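Local structure of galectin (Xenopus laevis, 3WUC) at residues 24-38 with 122-134. The protein probably binds beta-galactosides such as lactose as a proto-type galectin, a small lectin of the frog's skin built as a beta-sandwich. Numbering follows the deposited sequence.
Sequences VRGRIAKGTNRFAVD and NYLALNNIELISI. With GAL (beta-D-galactopyranose), chain D.
The side chain of N128 reaches across to T32 and R34 where both segments step from one sheet of the galectin beta-sandwich to the other. From its CB, 3.2 Å from R34 O and 3.8 Å from F35 CB, the side chain runs to CG, which passes close to T32 OG1 as the two side chains cross at a slant. At the tip, ND2 donates to R34 O at 2.8 Å; the acceptor is 1° out of the amide plane and the N-H...O angle is 163°, so the bond is nearly straight. Water 2 also accepts from ND2, and OD1 accepts from E6 N, so both ends of the amide have partners. The same residue's backbone O takes A29 N, which approaches from above the carbonyl plane.

On either side of this junction the strands pair antiparallel. A36 and D38 form hydrogen-bonded pairs with N127 and A125 in one sheet; R25 and R27 meet S133 and E130 in the other. A classic bulge places I132 and S133 opposite R25, whose O accepts from both backbone nitrogens, at 2.7 Å from I132 N and 3.0 Å from S133 N, on one face of its plane.

Between the sheets, I129 puts CG1 anti to its backbone N (chi1 175°), leaving CG2 to meet F35 CD2 at 4.0 Å while CD1 reaches G26. V24 CG1 and L126 CD1 meet tip to tip at 3.9 Å.

From R34 the guanidinium reaches the sugar, donating from NH1 and NH2 to galactose O3, each at 3.0 Å, while NH2 also bonds M3 O and NH1 bonds N51 OD1. The bond from N128 ND2 to R34 O is consistent with the amide holding the backbone from which the guanidinium, seen bound to galactose, extends.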
# COMPACT_ATOMS: atom_id res chain seq x y z
N VAL B 24 -4.86 -8.65 4.37
CA VAL B 24 -5.55 -7.97 5.48
C VAL B 24 -4.50 -7.51 6.47
O VAL B 24 -3.75 -8.33 7.03
CB VAL B 24 -6.55 -8.95 6.19
CG1 VAL B 24 -7.26 -8.28 7.35
CG2 VAL B 24 -7.51 -9.55 5.19
N ARG B 25 -4.44 -6.21 6.65
CA ARG B 25 -3.71 -5.54 7.71
C ARG B 25 -4.63 -4.90 8.70
O ARG B 25 -5.61 -4.26 8.31
CB ARG B 25 -2.82 -4.46 7.07
CG ARG B 25 -1.73 -5.06 6.27
CD ARG B 25 -0.81 -3.97 5.64
NE ARG B 25 -0.01 -3.31 6.67
CZ ARG B 25 0.98 -2.44 6.43
NH1 ARG B 25 1.31 -2.16 5.18
NH2 ARG B 25 1.64 -1.91 7.44
N GLY B 26 -4.31 -5.08 9.95
CA GLY B 26 -5.10 -4.48 11.01
C GLY B 26 -4.41 -4.48 12.32
O GLY B 26 -3.36 -5.07 12.46
N ARG B 27 -5.02 -3.83 13.32
CA ARG B 27 -4.43 -3.71 14.64
C ARG B 27 -5.23 -4.63 15.61
O ARG B 27 -6.44 -4.43 15.79
CB ARG B 27 -4.40 -2.28 15.18
CG ARG B 27 -3.77 -2.19 16.55
CD ARG B 27 -3.57 -0.73 17.04
NE ARG B 27 -2.62 -0.01 16.17
CZ ARG B 27 -1.28 -0.00 16.25
NH1 ARG B 27 -0.59 -0.62 17.23
NH2 ARG B 27 -0.59 0.68 15.34
N ILE B 28 -4.55 -5.57 16.23
CA ILE B 28 -5.19 -6.54 17.10
C ILE B 28 -5.64 -5.79 18.34
O ILE B 28 -4.86 -4.97 18.88
CB ILE B 28 -4.26 -7.67 17.48
CG1 ILE B 28 -3.80 -8.42 16.25
CG2 ILE B 28 -4.99 -8.62 18.46
CD1 ILE B 28 -2.56 -9.22 16.48
N ALA B 29 -6.91 -6.00 18.76
CA ALA B 29 -7.34 -5.39 20.01
C ALA B 29 -6.39 -5.64 21.22
O ALA B 29 -5.98 -6.77 21.51
CB ALA B 29 -8.72 -5.92 20.30
N LYS B 30 -6.11 -4.55 21.94
CA LYS B 30 -5.19 -4.61 23.09
C LYS B 30 -5.80 -5.49 24.18
O LYS B 30 -6.99 -5.39 24.48
CB LYS B 30 -4.87 -3.22 23.67
CG LYS B 30 -3.97 -3.24 24.94
CD LYS B 30 -2.50 -3.66 24.68
CE LYS B 30 -2.24 -5.19 24.61
NZ LYS B 30 -1.86 -5.96 25.85
N GLY B 31 -5.00 -6.41 24.65
CA GLY B 31 -5.32 -7.22 25.83
C GLY B 31 -6.29 -8.34 25.49
O GLY B 31 -6.76 -9.08 26.35
N THR B 32 -6.53 -8.57 24.20
CA THR B 32 -7.62 -9.45 23.79
C THR B 32 -7.25 -10.90 23.94
O THR B 32 -6.06 -11.28 23.97
CB THR B 32 -7.99 -9.19 22.32
OG1 THR B 32 -9.26 -9.78 22.05
CG2 THR B 32 -6.95 -9.80 21.40
N ASN B 33 -8.28 -11.77 24.09
CA ASN B 33 -7.99 -13.17 24.21
C ASN B 33 -7.71 -13.91 22.89
O ASN B 33 -7.21 -14.98 22.85
CB ASN B 33 -9.03 -13.88 25.07
CG ASN B 33 -10.43 -13.80 24.53
OD1 ASN B 33 -10.73 -13.25 23.45
ND2 ASN B 33 -11.36 -14.28 25.36
N ARG B 34 -8.24 -13.34 21.79
CA ARG B 34 -8.21 -14.00 20.49
C ARG B 34 -8.74 -12.99 19.48
O ARG B 34 -9.43 -12.00 19.84
CB ARG B 34 -9.05 -15.28 20.49
CG ARG B 34 -10.54 -15.05 20.54
CD ARG B 34 -11.22 -16.38 20.53
NE ARG B 34 -12.67 -16.28 20.59
CZ ARG B 34 -13.51 -16.89 19.79
NH1 ARG B 34 -13.16 -17.73 18.80
NH2 ARG B 34 -14.83 -16.70 20.04
N PHE B 35 -8.38 -13.25 18.22
CA PHE B 35 -8.92 -12.47 17.09
C PHE B 35 -9.12 -13.35 15.91
O PHE B 35 -8.61 -14.47 15.81
CB PHE B 35 -8.03 -11.25 16.77
CG PHE B 35 -6.75 -11.55 16.00
CD1 PHE B 35 -5.64 -11.95 16.66
CD2 PHE B 35 -6.73 -11.41 14.64
CE1 PHE B 35 -4.43 -12.19 15.95
CE2 PHE B 35 -5.60 -11.69 13.90
CZ PHE B 35 -4.47 -12.08 14.55
N ALA B 36 -9.89 -12.95 14.91
CA ALA B 36 -10.13 -13.77 13.78
C ALA B 36 -10.29 -12.99 12.51
O ALA B 36 -10.84 -11.84 12.55
CB ALA B 36 -11.42 -14.61 13.95
N VAL B 37 -9.89 -13.62 11.42
CA VAL B 37 -10.23 -13.19 10.06
C VAL B 37 -10.91 -14.37 9.40
O VAL B 37 -10.44 -15.51 9.42
CB VAL B 37 -8.99 -12.77 9.21
CG1 VAL B 37 -9.47 -12.33 7.83
CG2 VAL B 37 -8.25 -11.65 9.87
N ASP B 38 -12.13 -14.14 8.90
CA ASP B 38 -12.99 -15.15 8.34
C ASP B 38 -13.26 -14.87 6.88
O ASP B 38 -13.47 -13.72 6.43
CB ASP B 38 -14.38 -15.11 8.98
CG ASP B 38 -14.39 -15.44 10.44
OD1 ASP B 38 -13.52 -16.24 10.91
OD2 ASP B 38 -15.28 -14.94 11.15
N ASN B 122 -16.88 -14.25 -1.21
CA ASN B 122 -17.48 -12.96 -1.19
C ASN B 122 -17.56 -12.25 0.15
O ASN B 122 -17.86 -11.05 0.27
CB ASN B 122 -18.90 -13.06 -1.75
CG ASN B 122 -18.98 -13.02 -3.24
OD1 ASN B 122 -18.33 -12.17 -3.92
ND2 ASN B 122 -19.71 -13.96 -3.80
N TYR B 123 -17.40 -13.00 1.26
CA TYR B 123 -17.48 -12.52 2.56
C TYR B 123 -16.16 -12.63 3.29
O TYR B 123 -15.49 -13.67 3.22
CB TYR B 123 -18.52 -13.38 3.37
CG TYR B 123 -18.68 -13.08 4.84
CD1 TYR B 123 -19.52 -12.08 5.35
CD2 TYR B 123 -18.04 -13.84 5.80
CE1 TYR B 123 -19.70 -11.85 6.67
CE2 TYR B 123 -18.18 -13.61 7.15
CZ TYR B 123 -19.03 -12.64 7.62
OH TYR B 123 -19.14 -12.42 8.98
N LEU B 124 -15.79 -11.49 3.89
CA LEU B 124 -14.59 -11.39 4.74
C LEU B 124 -14.88 -10.60 5.98
O LEU B 124 -15.45 -9.48 5.92
CB LEU B 124 -13.44 -10.77 3.93
CG LEU B 124 -12.03 -10.78 4.56
CD1 LEU B 124 -11.01 -10.78 3.45
CD2 LEU B 124 -11.91 -9.60 5.52
N ALA B 125 -14.57 -11.17 7.16
CA ALA B 125 -14.84 -10.47 8.37
C ALA B 125 -13.68 -10.42 9.32
O ALA B 125 -12.87 -11.40 9.30
CB ALA B 125 -16.01 -11.14 9.14
N LEU B 126 -13.62 -9.34 10.09
CA LEU B 126 -12.61 -9.15 11.10
C LEU B 126 -13.28 -9.10 12.43
O LEU B 126 -14.30 -8.41 12.61
CB LEU B 126 -11.85 -7.81 10.91
CG LEU B 126 -10.61 -7.91 9.95
CD1 LEU B 126 -10.96 -8.33 8.54
CD2 LEU B 126 -9.96 -6.52 9.87
N ASN B 127 -12.73 -9.79 13.42
CA ASN B 127 -13.25 -9.84 14.77
C ASN B 127 -12.04 -9.62 15.72
O ASN B 127 -10.99 -10.32 15.63
CB ASN B 127 -13.96 -11.18 15.05
CG ASN B 127 -15.27 -11.36 14.23
OD1 ASN B 127 -16.02 -10.44 14.08
ND2 ASN B 127 -15.51 -12.51 13.73
N ASN B 128 -12.21 -8.67 16.64
CA ASN B 128 -11.17 -8.24 17.59
C ASN B 128 -9.87 -7.77 16.88
O ASN B 128 -8.76 -7.86 17.43
CB ASN B 128 -10.88 -9.44 18.52
CG ASN B 128 -11.79 -9.44 19.76
OD1 ASN B 128 -12.65 -8.57 19.88
ND2 ASN B 128 -11.57 -10.38 20.67
N ILE B 129 -10.04 -7.21 15.71
CA ILE B 129 -8.93 -6.58 15.00
C ILE B 129 -9.48 -5.46 14.16
O ILE B 129 -10.52 -5.60 13.47
CB ILE B 129 -8.18 -7.68 14.20
CG1 ILE B 129 -7.09 -6.99 13.34
CG2 ILE B 129 -9.09 -8.46 13.27
CD1 ILE B 129 -6.15 -7.92 12.58
N GLU B 130 -8.85 -4.30 14.21
CA GLU B 130 -9.31 -3.10 13.61
C GLU B 130 -8.70 -2.96 12.24
O GLU B 130 -7.47 -3.05 12.13
CB GLU B 130 -8.92 -1.93 14.51
CG GLU B 130 -9.00 -0.55 14.00
CD GLU B 130 -8.59 0.46 15.13
OE1 GLU B 130 -7.89 0.08 16.15
OE2 GLU B 130 -8.99 1.62 15.00
N LEU B 131 -9.49 -2.75 11.21
CA LEU B 131 -8.97 -2.64 9.86
C LEU B 131 -7.93 -1.56 9.67
O LEU B 131 -8.17 -0.42 10.07
CB LEU B 131 -10.11 -2.37 8.87
CG LEU B 131 -9.71 -2.39 7.38
CD1 LEU B 131 -9.19 -3.72 6.88
CD2 LEU B 131 -10.92 -1.87 6.59
N ILE B 132 -6.80 -1.89 9.02
CA ILE B 132 -5.88 -0.90 8.48
C ILE B 132 -6.03 -0.89 6.97
O ILE B 132 -6.17 0.21 6.38
CB ILE B 132 -4.44 -1.14 8.93
CG1 ILE B 132 -4.31 -0.88 10.42
CG2 ILE B 132 -3.48 -0.25 8.14
CD1 ILE B 132 -3.02 -1.43 10.97
N SER B 133 -5.96 -2.04 6.28
CA SER B 133 -6.12 -2.07 4.86
C SER B 133 -6.47 -3.48 4.42
O SER B 133 -6.13 -4.47 5.10
CB SER B 133 -4.93 -1.55 4.09
OG SER B 133 -3.79 -2.40 4.34
N ILE B 134 -7.18 -3.54 3.33
CA ILE B 134 -7.45 -4.75 2.62
C ILE B 134 -7.07 -4.59 1.15
O ILE B 134 -7.39 -3.58 0.57
CB ILE B 134 -8.91 -5.22 2.77
CG1 ILE B 134 -9.17 -6.39 1.89
CG2 ILE B 134 -9.86 -4.12 2.34
CD1 ILE B 134 -10.44 -7.10 2.26
C1 GAL D . -15.38 -22.21 19.07
C2 GAL D . -15.46 -20.72 19.23
C3 GAL D . -15.79 -20.06 17.91
C4 GAL D . -14.82 -20.55 16.84
C5 GAL D . -14.83 -22.10 16.84
C6 GAL D . -13.84 -22.61 15.81
O2 GAL D . -16.56 -20.46 20.14
O3 GAL D . -15.89 -18.67 18.04
O4 GAL D . -13.50 -19.98 17.07
O5 GAL D . -14.41 -22.55 18.12
O6 GAL D . -13.75 -24.03 15.82
O HOH W 1 -7.09 -2.39 17.76
O HOH W 2 -13.15 -11.11 23.12
O HOH W 3 -17.81 -14.00 10.83